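Long-range contacts in DyP (Bjerkandera adusta, PDB 3VXJ), which binds heme b and 2,6-dimethoxyphenol and probably, as a dye-decolorizing peroxidase, uses peroxide to oxidise dyes and phenolic compounds: residues Phe26-Val31 with His118-Ile123; Gln30-Thr35 with Ser145-Gln150; Thr35-Ala40 with Ser140-Ser145. All coordinates share one frame; numbering follows the deposited sequence.

Interaction 1 (Phe26-Val31 with His118-Ile123); sequences FVFFQV and HGVFLI
The carbonyl oxygen of F29 is gripped by two successive backbone N-H groups: H118 N, in the carbonyl plane at 2.8 Å from F29 O, and G119 N, tilted from that plane and longer, at 3.3 Å from F29 O. One residue thus faces two, and the first of the pair turns its ring along the neighbouring strand, to V31. V31 N donates to H118 ND1 over 2.8 Å in a nearly straight bond (168°) that arrives at the imidazole edge, somewhat out of the ring plane. As acceptor, ND1 must be unprotonated here; histidine suits the place because a ring nitrogen can take the N-H where the regular pairing with strand 119-125 has ended. A leucine here would probably leave V31 N without this mate and let the end of the strand pairing fray.

F29 holds its CG between the backbone N and the carbonyl carbon (chi1 67°), and this swings the ring across G119, whose CA makes a CH-pi contact over one face, 4.0 Å from the F29 ring centroid. Glycine suits the spot, since a CB would run into the ring. Farther along, F29 CE2 touches F121 CE2 at 3.4 Å, the two rings being inclined at 42°. On the face carrying F26, F28 and V120, the branched valine serves two aromatics: V120 CG2 lies over the F28 ring, 3.6 Å from F28 CE1, and also meets the edge of the F26 ring. V27 and F121 exchange a pair of backbone bonds, with V27 N 2.8 Å from F121 O.

H118 and G119 opposite F29 form a classic beta bulge at the end of an antiparallel pair, in the centre of a four-stranded sheet whose 2-3-1-4 order is that of the ferredoxin-like fold found in DyP-type peroxidases.

Interaction 2 (Gln30-Thr35 with Ser145-Gln150); sequences QVNDAT and SITQVQ
N32 reaches over the start of the opposite strand to T147. Its CB rests 3.7 Å from S145 O; CG, kept beside its own backbone N (chi1 -61°), comes within 3.5 Å of T147 OG1; and ND2 donates to T147 OG1 at 2.9 Å, with the hydroxyl oxygen lying in the amide plane and the bond fairly straight (162°). The two side chains cross at about a right angle. ND2 also bonds to S144 O, so one amide bridges the turn before the strand and the strand itself. Asparagine is apt here: short enough to fold back, and with two N-H groups to share between a hydroxyl and a carbonyl.

The main chain of the same residue adds a short bond, N32 N to S145 O at 2.7 Å, made from above the carbonyl plane. D33 N approaches S145 O as well, but only weakly. The aspartate side chain works elsewhere, as the N-cap of helix 34-48, with OD1 accepting from S36 N.

Before this turn, regular antiparallel pairing holds: Q30 N to T147 O and T147 N to Q30 O are both 2.9 Å. The glutamine chain then extends across V149, where Q30 CG lies 3.7 Å from V149 CG1 and Q30 NE2 is nearer still at 3.3 Å. The methyl thus meets both the aliphatic CG and the amide end, at the partly exposed side of the sheet.

V149 and Q150 form a classic bulge opposite F28. On the face away from Q30 and T147, I146 packs on F29, on F37 of helix 34-48 and on I138 of helix 128-142, placing this strand end beneath both helices, just where strand 23-31 passes into the first of them.

Interaction 3 (Thr35-Ala40 with Ser140-Ser145); sequences TSFKTA and STFGSS
The F142 ring meets A40 and F37 of the facing helix obliquely, through CD1 and CE1. Its CD1 lies 3.5 Å from A40 CB, and F142 CE1 touches F37 CE1, also at 3.5 Å, in an oblique aromatic pair with planes at 38°. F37 arrives there with CG opposite its backbone N (chi1 -180°), which sends the ring along the helix flank toward the sheet. Alanine suits its position because a single methyl lets T141 O come as near as 3.5 Å to A40 CB while the F142 ring still packs beside it. F121 and Y44 meet the F142 ring edge-to-face.

Past the helix end, G143 takes a positive phi, a backbone shape that glycine accepts easily, and the chain turns back so that S145 CB sits 3.5 Å from F37 N and 3.7 Å from S36 CB. S145 OG and S145 N are both used on F142 O, within the turn: OG donates to that oxygen at 2.7 Å, and N reaches it from the same face.

With no hydrogen bond across, the contact rests on the fit of F37, A40 and F142, so its orientation is set by shape and not by directed bonds.

From the N terminus, strand 23-31 supplies the first side of interactions 1 and 2, and helix 34-48, which follows at once, that of interaction 3. Interaction 1 closes a loop of 86 residues onto strand 119-125; interaction 3, reaching the end of helix 128-142, closes one of 99 that crosses it in sequence. Interaction 2 spans 109 residues to strand 146-155, and interaction 3 nests inside its loop. Strand 23-31 therefore lies between two sheet partners, while the two helices following the paired strands meet over the same sheet face. F37 touches residues of all three contacts, joining strands and helices in one core.

Interaction 1 (Phe26-Val31 with His118-Ile123)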
# COMPACT_ATOMS: atom_id res chain seq x y z
N PHE A 26 -5.47 3.76 -12.64
CA PHE A 26 -6.45 4.32 -11.74
C PHE A 26 -7.10 5.49 -12.47
O PHE A 26 -6.43 6.48 -12.78
CB PHE A 26 -5.77 4.80 -10.46
CG PHE A 26 -5.08 3.69 -9.68
CD1 PHE A 26 -5.74 3.09 -8.61
CD2 PHE A 26 -3.80 3.25 -10.03
CE1 PHE A 26 -5.12 2.06 -7.89
CE2 PHE A 26 -3.19 2.22 -9.32
CZ PHE A 26 -3.85 1.63 -8.25
N VAL A 27 -8.37 5.33 -12.81
CA VAL A 27 -9.11 6.36 -13.55
C VAL A 27 -9.99 7.10 -12.55
O VAL A 27 -11.01 6.57 -12.07
CB VAL A 27 -9.98 5.76 -14.68
CG1 VAL A 27 -10.70 6.86 -15.43
CG2 VAL A 27 -9.14 4.92 -15.65
N PHE A 28 -9.57 8.31 -12.20
CA PHE A 28 -10.28 9.14 -11.24
C PHE A 28 -11.33 9.96 -11.97
O PHE A 28 -11.04 10.53 -13.02
CB PHE A 28 -9.30 10.04 -10.47
CG PHE A 28 -8.26 9.27 -9.71
CD1 PHE A 28 -8.53 8.78 -8.43
CD2 PHE A 28 -7.03 8.98 -10.29
CE1 PHE A 28 -7.58 8.04 -7.74
CE2 PHE A 28 -6.08 8.24 -9.60
CZ PHE A 28 -6.35 7.77 -8.33
N PHE A 29 -12.53 10.03 -11.42
CA PHE A 29 -13.63 10.67 -12.12
C PHE A 29 -14.51 11.50 -11.21
O PHE A 29 -14.50 11.35 -9.97
CB PHE A 29 -14.46 9.63 -12.89
CG PHE A 29 -15.21 8.66 -12.01
CD1 PHE A 29 -16.51 8.95 -11.59
CD2 PHE A 29 -14.60 7.49 -11.56
CE1 PHE A 29 -17.20 8.08 -10.76
CE2 PHE A 29 -15.30 6.61 -10.74
CZ PHE A 29 -16.59 6.91 -10.33
N GLN A 30 -15.27 12.39 -11.85
CA GLN A 30 -16.39 13.10 -11.26
C GLN A 30 -17.66 12.62 -11.94
O GLN A 30 -17.67 12.35 -13.14
CB GLN A 30 -16.29 14.59 -11.56
CG GLN A 30 -15.18 15.36 -10.95
CD GLN A 30 -15.30 16.84 -11.30
OE1 GLN A 30 -16.40 17.41 -11.29
NE2 GLN A 30 -14.17 17.47 -11.62
N VAL A 31 -18.75 12.58 -11.17
CA VAL A 31 -20.07 12.31 -11.72
C VAL A 31 -20.70 13.62 -12.19
O VAL A 31 -20.81 14.57 -11.42
CB VAL A 31 -20.99 11.66 -10.66
CG1 VAL A 31 -22.41 11.48 -11.19
CG2 VAL A 31 -20.43 10.32 -10.19
N HIS A 118 -14.78 11.98 -7.30
CA HIS A 118 -15.94 11.21 -6.83
C HIS A 118 -15.69 9.71 -6.73
O HIS A 118 -16.40 9.00 -6.02
CB HIS A 118 -17.12 11.47 -7.75
CG HIS A 118 -17.73 12.82 -7.57
ND1 HIS A 118 -18.64 13.35 -8.46
CD2 HIS A 118 -17.52 13.76 -6.63
CE1 HIS A 118 -18.99 14.56 -8.05
NE2 HIS A 118 -18.32 14.83 -6.94
N GLY A 119 -14.70 9.23 -7.46
CA GLY A 119 -14.42 7.81 -7.43
C GLY A 119 -13.23 7.44 -8.27
O GLY A 119 -12.60 8.30 -8.89
N VAL A 120 -12.93 6.14 -8.28
CA VAL A 120 -11.82 5.60 -9.04
C VAL A 120 -12.18 4.23 -9.61
O VAL A 120 -12.69 3.36 -8.88
CB VAL A 120 -10.51 5.56 -8.19
CG1 VAL A 120 -10.66 4.69 -6.92
CG2 VAL A 120 -9.32 5.14 -9.04
N PHE A 121 -11.92 4.05 -10.90
CA PHE A 121 -11.92 2.73 -11.51
C PHE A 121 -10.48 2.23 -11.46
O PHE A 121 -9.57 2.93 -11.89
CB PHE A 121 -12.33 2.77 -12.99
CG PHE A 121 -13.77 3.13 -13.23
CD1 PHE A 121 -14.73 2.14 -13.40
CD2 PHE A 121 -14.15 4.46 -13.38
CE1 PHE A 121 -16.06 2.47 -13.66
CE2 PHE A 121 -15.47 4.81 -13.64
CZ PHE A 121 -16.43 3.81 -13.78
N LEU A 122 -10.28 1.03 -10.91
CA LEU A 122 -8.97 0.38 -10.92
C LEU A 122 -9.01 -0.68 -11.99
O LEU A 122 -9.83 -1.59 -11.91
CB LEU A 122 -8.67 -0.32 -9.59
CG LEU A 122 -8.68 0.38 -8.24
CD1 LEU A 122 -10.11 0.63 -7.74
CD2 LEU A 122 -7.93 -0.51 -7.27
N ILE A 123 -8.12 -0.58 -12.96
CA ILE A 123 -8.07 -1.52 -14.08
C ILE A 123 -6.73 -2.23 -14.05
O ILE A 123 -5.69 -1.57 -14.16
CB ILE A 123 -8.22 -0.81 -15.45
CG1 ILE A 123 -9.47 0.08 -15.50
CG2 ILE A 123 -8.25 -1.85 -16.59
CD1 ILE A 123 -9.47 1.10 -16.63

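Interaction 2 (Gln30-Thr35 with Ser145-Gln150)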
# COMPACT_ATOMS: atom_id res chain seq x y z
N GLN A 30 -15.27 12.39 -11.85
CA GLN A 30 -16.39 13.10 -11.26
C GLN A 30 -17.66 12.62 -11.94
O GLN A 30 -17.67 12.35 -13.14
CB GLN A 30 -16.29 14.59 -11.56
CG GLN A 30 -15.18 15.36 -10.95
CD GLN A 30 -15.30 16.84 -11.30
OE1 GLN A 30 -16.40 17.41 -11.29
NE2 GLN A 30 -14.17 17.47 -11.62
N VAL A 31 -18.75 12.58 -11.17
CA VAL A 31 -20.07 12.31 -11.72
C VAL A 31 -20.70 13.62 -12.19
O VAL A 31 -20.81 14.57 -11.42
CB VAL A 31 -20.99 11.66 -10.66
CG1 VAL A 31 -22.41 11.48 -11.19
CG2 VAL A 31 -20.43 10.32 -10.19
N ASN A 32 -21.12 13.67 -13.45
CA ASN A 32 -21.80 14.84 -14.01
C ASN A 32 -23.32 14.75 -13.95
O ASN A 32 -23.99 15.77 -13.84
CB ASN A 32 -21.39 15.06 -15.47
CG ASN A 32 -19.91 15.30 -15.63
OD1 ASN A 32 -19.29 16.06 -14.87
ND2 ASN A 32 -19.32 14.68 -16.64
N ASP A 33 -23.84 13.53 -14.02
CA ASP A 33 -25.28 13.29 -14.13
C ASP A 33 -25.54 11.99 -13.38
O ASP A 33 -25.18 10.91 -13.85
CB ASP A 33 -25.64 13.18 -15.63
CG ASP A 33 -27.13 12.99 -15.90
OD1 ASP A 33 -27.85 12.31 -15.14
OD2 ASP A 33 -27.59 13.50 -16.95
N ALA A 34 -26.15 12.10 -12.20
CA ALA A 34 -26.39 10.93 -11.34
C ALA A 34 -27.27 9.87 -12.00
O ALA A 34 -26.95 8.69 -11.94
CB ALA A 34 -26.99 11.37 -10.00
N THR A 35 -28.36 10.29 -12.63
CA THR A 35 -29.29 9.33 -13.24
C THR A 35 -28.60 8.55 -14.35
O THR A 35 -28.72 7.32 -14.41
CB THR A 35 -30.57 10.02 -13.76
OG1 THR A 35 -31.22 10.68 -12.66
CG2 THR A 35 -31.54 9.01 -14.37
N SER A 145 -21.78 11.10 -18.58
CA SER A 145 -22.24 10.99 -17.19
C SER A 145 -21.08 11.16 -16.21
O SER A 145 -21.30 11.43 -15.03
CB SER A 145 -22.98 9.67 -16.93
OG SER A 145 -22.10 8.56 -16.83
N ILE A 146 -19.86 10.99 -16.70
CA ILE A 146 -18.65 11.22 -15.92
C ILE A 146 -17.66 12.11 -16.66
O ILE A 146 -17.71 12.25 -17.89
CB ILE A 146 -17.91 9.91 -15.50
CG1 ILE A 146 -17.31 9.19 -16.72
CG2 ILE A 146 -18.82 9.01 -14.65
CD1 ILE A 146 -16.50 7.95 -16.38
N THR A 147 -16.76 12.73 -15.89
CA THR A 147 -15.56 13.35 -16.43
C THR A 147 -14.38 12.64 -15.80
O THR A 147 -14.29 12.50 -14.57
CB THR A 147 -15.50 14.86 -16.13
OG1 THR A 147 -16.58 15.52 -16.81
CG2 THR A 147 -14.19 15.47 -16.61
N GLN A 148 -13.47 12.17 -16.64
CA GLN A 148 -12.25 11.55 -16.17
C GLN A 148 -11.25 12.67 -15.89
O GLN A 148 -10.77 13.34 -16.81
CB GLN A 148 -11.74 10.55 -17.22
CG GLN A 148 -12.71 9.38 -17.41
CD GLN A 148 -12.40 8.51 -18.61
OE1 GLN A 148 -11.24 8.22 -18.91
NE2 GLN A 148 -13.45 8.08 -19.31
N VAL A 149 -10.99 12.91 -14.60
CA VAL A 149 -10.20 14.06 -14.16
C VAL A 149 -8.70 13.78 -14.10
O VAL A 149 -7.88 14.70 -14.14
CB VAL A 149 -10.72 14.65 -12.81
CG1 VAL A 149 -12.14 15.18 -12.97
CG2 VAL A 149 -10.66 13.61 -11.68
N GLN A 150 -8.35 12.49 -14.02
CA GLN A 150 -6.95 12.06 -14.01
C GLN A 150 -6.88 10.56 -14.15
O GLN A 150 -7.72 9.84 -13.61
CB GLN A 150 -6.27 12.48 -12.70
CG GLN A 150 -4.83 12.00 -12.50
CD GLN A 150 -3.84 12.70 -13.39
OE1 GLN A 150 -3.75 12.41 -14.58
NE2 GLN A 150 -3.09 13.63 -12.82

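Interaction 3 (Thr35-Ala40 with Ser140-Ser145)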
# COMPACT_ATOMS: atom_id res chain seq x y z
N THR A 35 -28.36 10.29 -12.63
CA THR A 35 -29.29 9.33 -13.24
C THR A 35 -28.60 8.55 -14.35
O THR A 35 -28.72 7.32 -14.41
CB THR A 35 -30.57 10.02 -13.76
OG1 THR A 35 -31.22 10.68 -12.66
CG2 THR A 35 -31.54 9.01 -14.37
N SER A 36 -27.86 9.25 -15.21
CA SER A 36 -27.16 8.61 -16.31
C SER A 36 -26.01 7.73 -15.82
O SER A 36 -25.77 6.65 -16.37
CB SER A 36 -26.68 9.65 -17.33
OG SER A 36 -27.79 10.38 -17.83
N PHE A 37 -25.31 8.17 -14.78
CA PHE A 37 -24.26 7.37 -14.17
C PHE A 37 -24.80 6.04 -13.62
O PHE A 37 -24.20 4.99 -13.82
CB PHE A 37 -23.54 8.13 -13.06
CG PHE A 37 -22.45 7.34 -12.41
CD1 PHE A 37 -21.17 7.33 -12.95
CD2 PHE A 37 -22.71 6.57 -11.28
CE1 PHE A 37 -20.16 6.58 -12.36
CE2 PHE A 37 -21.71 5.82 -10.69
CZ PHE A 37 -20.43 5.84 -11.22
N LYS A 38 -25.93 6.11 -12.92
CA LYS A 38 -26.51 4.93 -12.28
C LYS A 38 -26.94 3.86 -13.28
O LYS A 38 -26.68 2.69 -13.06
CB LYS A 38 -27.67 5.33 -11.37
CG LYS A 38 -27.21 6.07 -10.12
CD LYS A 38 -28.36 6.50 -9.26
CE LYS A 38 -27.83 7.32 -8.10
NZ LYS A 38 -28.80 7.40 -6.99
N THR A 39 -27.57 4.25 -14.39
CA THR A 39 -27.93 3.27 -15.40
C THR A 39 -26.69 2.71 -16.10
O THR A 39 -26.61 1.50 -16.34
CB THR A 39 -29.00 3.79 -16.39
OG1 THR A 39 -29.30 2.77 -17.35
CG2 THR A 39 -28.54 5.07 -17.11
N ALA A 40 -25.71 3.57 -16.39
CA ALA A 40 -24.43 3.08 -16.92
C ALA A 40 -23.78 2.07 -15.96
O ALA A 40 -23.22 1.07 -16.40
CB ALA A 40 -23.49 4.24 -17.21
N SER A 140 -17.11 4.69 -23.34
CA SER A 140 -18.25 4.29 -24.18
C SER A 140 -19.50 4.01 -23.35
O SER A 140 -20.61 4.38 -23.73
CB SER A 140 -17.89 3.07 -25.03
OG SER A 140 -18.97 2.70 -25.87
N THR A 141 -19.32 3.34 -22.21
CA THR A 141 -20.45 2.95 -21.37
C THR A 141 -21.00 4.13 -20.56
O THR A 141 -22.21 4.32 -20.47
CB THR A 141 -20.05 1.78 -20.44
OG1 THR A 141 -19.67 0.66 -21.26
CG2 THR A 141 -21.22 1.36 -19.54
N PHE A 142 -20.11 4.92 -19.97
CA PHE A 142 -20.53 6.02 -19.10
C PHE A 142 -20.75 7.33 -19.85
O PHE A 142 -21.56 8.15 -19.41
CB PHE A 142 -19.55 6.20 -17.93
CG PHE A 142 -19.62 5.08 -16.94
CD1 PHE A 142 -20.44 5.18 -15.82
CD2 PHE A 142 -18.89 3.91 -17.13
CE1 PHE A 142 -20.53 4.14 -14.90
CE2 PHE A 142 -18.96 2.86 -16.21
CZ PHE A 142 -19.79 2.98 -15.10
N GLY A 143 -20.03 7.52 -20.95
CA GLY A 143 -20.17 8.74 -21.75
C GLY A 143 -19.99 9.99 -20.91
O GLY A 143 -19.14 10.04 -20.02
N SER A 144 -20.84 10.98 -21.18
CA SER A 144 -20.75 12.27 -20.49
C SER A 144 -21.32 12.26 -19.07
O SER A 144 -21.32 13.30 -18.41
CB SER A 144 -21.43 13.36 -21.32
OG SER A 144 -22.81 13.07 -21.46
N SER A 145 -21.78 11.10 -18.58
CA SER A 145 -22.24 10.99 -17.19
C SER A 145 -21.08 11.16 -16.21
O SER A 145 -21.30 11.43 -15.03
CB SER A 145 -22.98 9.67 -16.93
OG SER A 145 -22.10 8.56 -16.83